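Local structure of ParB-C (Sulfolobus sp. NOB8H2, 4RS7) at residues Asn36-Ala39 with Ile40-Ala44; Leu61-Lys64 with Glu65-Glu68. The protein probably acts in archaeal plasmid segregation as a DNA-binding, histone-like domain of the partition protein ParB. All blocks are in the same frame, centred on the assembly; numbering follows the deposited sequence.

Contact 1. Residues Asn36-Ala39 with Ile40-Ala44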
ATOM      1  N   ASN A  36      -9.617  -1.582   8.471  1.00 22.27           N
ATOM      2  CA  ASN A  36      -8.654  -0.550   8.841  1.00 18.37           C
ATOM      3  C   ASN A  36      -7.506  -0.436   7.842  1.00 23.02           C
ATOM      4  O   ASN A  36      -7.008   0.660   7.565  1.00 19.45           O
ATOM      5  CB  ASN A  36      -8.098  -0.798  10.248  1.00 28.10           C
ATOM      6  CG  ASN A  36      -9.143  -0.603  11.338  1.00 33.09           C
ATOM      7  OD1 ASN A  36     -10.233  -0.082  11.089  1.00 36.30           O
ATOM      8  ND2 ASN A  36      -8.808  -1.014  12.556  1.00 33.71           N
HETATM    9  N   MSE A  37      -7.092  -1.577   7.304  1.00 16.22           N
HETATM   10  CA  MSE A  37      -5.992  -1.634   6.348  1.00 17.39           C
HETATM   11  C   MSE A  37      -6.279  -0.794   5.103  1.00 16.86           C
HETATM   12  O   MSE A  37      -5.369  -0.194   4.520  1.00 18.02           O
HETATM   13  CB  MSE A  37      -5.736  -3.082   5.941  1.00 15.28           C
HETATM   14  CG  MSE A  37      -4.346  -3.345   5.438  1.00 31.58           C
HETATM   15 SE   MSE A  37      -3.084  -3.489   6.907  1.00 28.37          SE
HETATM   16  CE  MSE A  37      -3.120  -5.419   7.180  1.00 30.56           C
ATOM     17  N   GLU A  38      -7.541  -0.758   4.688  1.00 15.76           N
ATOM     18  CA  GLU A  38      -7.910   0.005   3.499  1.00 17.84           C
ATOM     19  C   GLU A  38      -7.544   1.480   3.655  1.00 16.62           C
ATOM     20  O   GLU A  38      -7.061   2.112   2.714  1.00 13.54           O
ATOM     21  CB  GLU A  38      -9.403  -0.146   3.183  1.00 20.64           C
ATOM     22  CG  GLU A  38      -9.821   0.508   1.868  1.00 17.60           C
ATOM     23  CD  GLU A  38     -11.278   0.237   1.499  1.00 25.26           C
ATOM     24  OE1 GLU A  38     -12.036  -0.274   2.345  1.00 27.42           O
ATOM     25  OE2 GLU A  38     -11.665   0.534   0.352  1.00 26.49           O
ATOM     26  N   ALA A  39      -7.762   2.021   4.850  1.00 15.98           N
ATOM     27  CA  ALA A  39      -7.495   3.434   5.105  1.00 16.19           C
ATOM     28  C   ALA A  39      -6.025   3.795   4.881  1.00 14.00           C
ATOM     29  O   ALA A  39      -5.707   4.906   4.466  1.00  9.10           O
ATOM     30  CB  ALA A  39      -7.938   3.818   6.509  1.00 19.75           C
ATOM     31  N   ILE A  40      -5.128   2.850   5.143  1.00 13.27           N
ATOM     32  CA  ILE A  40      -3.708   3.104   4.945  1.00 14.23           C
ATOM     33  C   ILE A  40      -3.404   3.327   3.464  1.00 14.71           C
ATOM     34  O   ILE A  40      -2.699   4.265   3.095  1.00 10.00           O
ATOM     35  CB  ILE A  40      -2.836   1.965   5.528  1.00 11.84           C
ATOM     36  CG1 ILE A  40      -3.054   1.863   7.039  1.00 17.58           C
ATOM     37  CG2 ILE A  40      -1.366   2.200   5.228  1.00 12.74           C
ATOM     38  CD1 ILE A  40      -2.324   0.720   7.699  1.00 21.10           C
ATOM     39  N   TYR A  41      -3.957   2.477   2.610  1.00 10.64           N
ATOM     40  CA  TYR A  41      -3.719   2.605   1.179  1.00 15.29           C
ATOM     41  C   TYR A  41      -4.435   3.822   0.586  1.00 13.92           C
ATOM     42  O   TYR A  41      -3.964   4.418  -0.387  1.00 12.53           O
ATOM     43  CB  TYR A  41      -4.060   1.292   0.466  1.00 10.58           C
ATOM     44  CG  TYR A  41      -3.114   0.196   0.895  1.00 12.91           C
ATOM     45  CD1 TYR A  41      -3.382  -0.577   2.019  1.00 17.44           C
ATOM     46  CD2 TYR A  41      -1.925  -0.032   0.213  1.00 13.70           C
ATOM     47  CE1 TYR A  41      -2.508  -1.567   2.435  1.00 15.64           C
ATOM     48  CE2 TYR A  41      -1.037  -1.025   0.624  1.00 11.24           C
ATOM     49  CZ  TYR A  41      -1.341  -1.786   1.736  1.00 15.61           C
ATOM     50  OH  TYR A  41      -0.478  -2.772   2.160  1.00 14.32           O
ATOM     51  N   LYS A  42      -5.555   4.204   1.197  1.00 12.54           N
ATOM     52  CA  LYS A  42      -6.242   5.441   0.829  1.00 13.99           C
ATOM     53  C   LYS A  42      -5.396   6.665   1.171  1.00 11.13           C
ATOM     54  O   LYS A  42      -5.331   7.613   0.394  1.00 12.29           O
ATOM     55  CB  LYS A  42      -7.597   5.550   1.535  1.00 11.01           C
ATOM     56  CG  LYS A  42      -8.717   4.767   0.872  1.00 13.89           C
ATOM     57  CD  LYS A  42     -10.055   5.073   1.547  1.00 19.96           C
ATOM     58  CE  LYS A  42     -11.213   4.548   0.731  1.00 32.19           C
ATOM     59  NZ  LYS A  42     -11.017   3.112   0.414  1.00 41.06           N
ATOM     60  N   GLN A  43      -4.762   6.640   2.342  1.00 11.99           N
ATOM     61  CA  GLN A  43      -3.929   7.759   2.797  1.00 12.95           C
ATOM     62  C   GLN A  43      -2.806   8.061   1.814  1.00 14.84           C
ATOM     63  O   GLN A  43      -2.468   9.222   1.567  1.00 11.88           O
ATOM     64  CB  GLN A  43      -3.351   7.472   4.187  1.00 13.99           C
ATOM     65  CG  GLN A  43      -4.387   7.561   5.296  1.00 21.11           C
ATOM     66  CD  GLN A  43      -4.005   6.776   6.538  1.00 20.73           C
ATOM     67  OE1 GLN A  43      -2.837   6.440   6.752  1.00 21.65           O
ATOM     68  NE2 GLN A  43      -4.999   6.474   7.368  1.00 18.88           N
ATOM     69  N   ALA A  44      -2.231   7.003   1.257  1.00  9.95           N
ATOM     70  CA  ALA A  44      -1.201   7.132   0.239  1.00 11.30           C
ATOM     71  C   ALA A  44      -1.758   7.774  -1.030  1.00 11.12           C
ATOM     72  O   ALA A  44      -1.125   8.649  -1.617  1.00 14.16           O
ATOM     73  CB  ALA A  44      -0.591   5.772  -0.067  1.00 14.40           C
TER

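Contact 2. Residues Leu61-Lys64 with Glu65-Glu68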
ATOM      1  N   LEU A  61       0.518  16.468 -18.170  1.00 34.04           N
ATOM      2  CA  LEU A  61       0.401  15.016 -18.272  1.00 28.56           C
ATOM      3  C   LEU A  61      -1.049  14.561 -18.223  1.00 31.08           C
ATOM      4  O   LEU A  61      -1.880  15.175 -17.557  1.00 36.30           O
ATOM      5  CB  LEU A  61       1.217  14.318 -17.182  1.00 30.71           C
ATOM      6  CG  LEU A  61       2.681  14.041 -17.538  1.00 27.40           C
ATOM      7  CD1 LEU A  61       3.439  15.333 -17.781  1.00 29.22           C
ATOM      8  CD2 LEU A  61       3.352  13.227 -16.441  1.00 26.73           C
ATOM      9  N   SER A  62      -1.355  13.487 -18.944  1.00 28.51           N
ATOM     10  CA  SER A  62      -2.702  12.941 -18.945  1.00 32.61           C
ATOM     11  C   SER A  62      -2.931  12.108 -17.690  1.00 33.40           C
ATOM     12  O   SER A  62      -1.984  11.728 -17.003  1.00 28.14           O
ATOM     13  CB  SER A  62      -2.942  12.082 -20.185  1.00 32.61           C
ATOM     14  OG  SER A  62      -2.407  10.781 -20.019  1.00 29.40           O
ATOM     15  N   GLU A  63      -4.194  11.824 -17.401  1.00 27.86           N
ATOM     16  CA  GLU A  63      -4.554  10.985 -16.268  1.00 33.65           C
ATOM     17  C   GLU A  63      -3.850   9.630 -16.317  1.00 30.27           C
ATOM     18  O   GLU A  63      -3.433   9.101 -15.288  1.00 22.73           O
ATOM     19  CB  GLU A  63      -6.071  10.798 -16.224  1.00 37.22           C
ATOM     20  CG  GLU A  63      -6.578  10.053 -15.007  1.00 40.57           C
ATOM     21  CD  GLU A  63      -8.089   9.938 -14.997  1.00 51.86           C
ATOM     22  OE1 GLU A  63      -8.716  10.331 -16.004  1.00 50.54           O
ATOM     23  OE2 GLU A  63      -8.651   9.458 -13.988  1.00 54.08           O
ATOM     24  N   LYS A  64      -3.715   9.070 -17.513  1.00 23.17           N
ATOM     25  CA  LYS A  64      -3.064   7.774 -17.666  1.00 30.24           C
ATOM     26  C   LYS A  64      -1.565   7.881 -17.427  1.00 21.69           C
ATOM     27  O   LYS A  64      -0.966   7.017 -16.794  1.00 21.52           O
ATOM     28  CB  LYS A  64      -3.343   7.183 -19.051  1.00 25.68           C
ATOM     29  CG  LYS A  64      -2.652   5.850 -19.307  1.00 31.27           C
ATOM     30  CD  LYS A  64      -2.961   4.843 -18.207  1.00 38.58           C
ATOM     31  CE  LYS A  64      -2.299   3.499 -18.492  1.00 39.66           C
ATOM     32  NZ  LYS A  64      -2.710   2.466 -17.502  1.00 47.27           N
ATOM     33  N   GLU A  65      -0.969   8.951 -17.940  1.00 21.39           N
ATOM     34  CA  GLU A  65       0.460   9.194 -17.777  1.00 23.05           C
ATOM     35  C   GLU A  65       0.816   9.442 -16.312  1.00 22.79           C
ATOM     36  O   GLU A  65       1.846   8.981 -15.829  1.00 16.93           O
ATOM     37  CB  GLU A  65       0.903  10.377 -18.639  1.00 26.50           C
ATOM     38  CG  GLU A  65       0.825  10.094 -20.136  1.00 28.89           C
ATOM     39  CD  GLU A  65       0.853  11.355 -20.980  1.00 37.20           C
ATOM     40  OE1 GLU A  65       0.749  12.465 -20.414  1.00 28.40           O
ATOM     41  OE2 GLU A  65       0.975  11.231 -22.217  1.00 39.60           O
ATOM     42  N   ARG A  66      -0.039  10.170 -15.605  1.00 18.53           N
ATOM     43  CA  ARG A  66       0.210  10.447 -14.195  1.00 21.22           C
ATOM     44  C   ARG A  66       0.076   9.186 -13.357  1.00 18.30           C
ATOM     45  O   ARG A  66       0.851   8.969 -12.430  1.00 16.27           O
ATOM     46  CB  ARG A  66      -0.737  11.522 -13.676  1.00 20.85           C
ATOM     47  CG  ARG A  66      -0.386  12.921 -14.144  1.00 22.62           C
ATOM     48  CD  ARG A  66      -1.429  13.925 -13.663  1.00 24.81           C
ATOM     49  NE  ARG A  66      -2.793  13.434 -13.843  1.00 33.14           N
ATOM     50  CZ  ARG A  66      -3.622  13.877 -14.780  1.00 37.32           C
ATOM     51  NH1 ARG A  66      -3.224  14.823 -15.611  1.00 38.65           N
ATOM     52  NH2 ARG A  66      -4.848  13.387 -14.883  1.00 46.74           N
ATOM     53  N   GLU A  67      -0.911   8.360 -13.692  1.00 14.76           N
ATOM     54  CA  GLU A  67      -1.138   7.105 -12.989  1.00 18.04           C
ATOM     55  C   GLU A  67       0.051   6.163 -13.149  1.00 16.39           C
ATOM     56  O   GLU A  67       0.419   5.454 -12.215  1.00 15.22           O
ATOM     57  CB  GLU A  67      -2.424   6.437 -13.489  1.00 22.01           C
ATOM     58  CG  GLU A  67      -2.569   4.981 -13.093  1.00 23.17           C
ATOM     59  CD  GLU A  67      -3.908   4.389 -13.509  1.00 36.42           C
ATOM     60  OE1 GLU A  67      -4.943   5.073 -13.357  1.00 31.37           O
ATOM     61  OE2 GLU A  67      -3.922   3.239 -13.993  1.00 30.31           O
ATOM     62  N   GLU A  68       0.648   6.156 -14.338  1.00 18.86           N
ATOM     63  CA  GLU A  68       1.826   5.339 -14.593  1.00 17.96           C
ATOM     64  C   GLU A  68       2.972   5.753 -13.679  1.00 16.71           C
ATOM     65  O   GLU A  68       3.710   4.913 -13.165  1.00 13.44           O
ATOM     66  CB  GLU A  68       2.250   5.457 -16.059  1.00 25.91           C
ATOM     67  CG  GLU A  68       1.275   4.801 -17.021  1.00 25.60           C
ATOM     68  CD  GLU A  68       1.613   5.045 -18.479  1.00 37.35           C
ATOM     69  OE1 GLU A  68       2.525   5.851 -18.764  1.00 47.34           O
ATOM     70  OE2 GLU A  68       0.959   4.422 -19.343  1.00 46.22           O
TER
HETATM   71  O   HOH W   1      -1.078   2.666 -15.007  1.00 33.49           O
HETATM   72  O   HOH W   2      -5.610   2.532 -15.800  1.00 38.50           O

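Contact 1. Residues Asn36-Ala39 with Ile40-Ala44
M37 and Y41 pack alongside each other, pointing the same way, on one side of this helical turn. CG of M37, a selenomethionine, lies in the plane of the Y41 ring, 3.9 Å from CE1 at its edge. M37 CG is anti to the backbone N (chi1 -156°); the chain then bends, leaving SE 4.3 Å from I40 CD1. M37 O sits closer, at the ring edge, 3.2 Å from Y41 CD1. With all three residues buried, this is the tight part. The looser, partly exposed side carries a salt bridge. E38 extends fully; K42 bends (chi4 53°) and brings NZ to 2.7 Å from E38 OE2. K42 N also donates to E38 O at 3.0 Å, and K42 packs on F81 of the second subunit. Q43 N bonds to A39 O at 2.9 Å, and the side chain runs past that carbonyl, with Q43 CG 3.1 Å from A39 O. Q43 OE1 accepts from NE2 of Q43 in the second subunit. With an alanine here, that NE2 is likely to lose its acceptor. The turn lies midway along helix 24-50 at the dimer interface, where Y41 meets Y41 and M37 packs on V74 of the second subunit.

Contact 2. Residues Leu61-Lys64 with Glu65-Glu68
A capping box formed by S62 and E65 starts helix 63-74. S62 is the N-cap. Its OG accepts from E65 N at 3.1 Å, in a nearly straight bond (164°), and weakly from K64 N. In return S62 N donates to E65 OE1 at 2.8 Å, meeting the oxygen from above the carboxylate plane. S62 OG stands between its own backbone N and carbonyl carbon (chi1 81°), which turns it toward the first amides of the helix. The E65 side chain runs extended back past S62 and crosses L61 at about a right angle. R66 continues the start of the helix: its N donates to S62 O at 2.9 Å. Its aliphatic part also packs here, with CG 3.7 Å from L61 CB. R66 NE forms a salt bridge with D53 of helix 52-58. On the outer side K64 NZ and E67 OE2 make a long salt bridge of 3.8 Å. Two waters span the same gap, each donating to E67 OE2; one of them accepts from K64 NZ at 3.0 Å, the other only weakly. L61 packs on L56 of helix 52-58 and on L16 of the second subunit. Reciprocal side-chain to backbone bonds of this kind, between the N-cap and the third residue after it, define the capping box at a helix N-terminus.

Overall arrangement
Both contacts are local, but contact 1 lies within a helix and contact 2 spans the turn into one. Contact 1 is in the middle of the long helix 24-50, near the centre of the chain, and is partly buried by the second subunit. Contact 2 is a surface contact at the start of helix 63-74, with its centre about 21 Å from the centre of the chain. R66 is its buried member, and L61 its link to the second subunit. The contact centres are 22 Å apart, and the two do not touch. Contact 1 combines apolar and aromatic packing with one direct salt bridge. Contact 2 is mostly polar: it caps the first amides of the helix, and its lysine-glutamate pair is long and bridged by water.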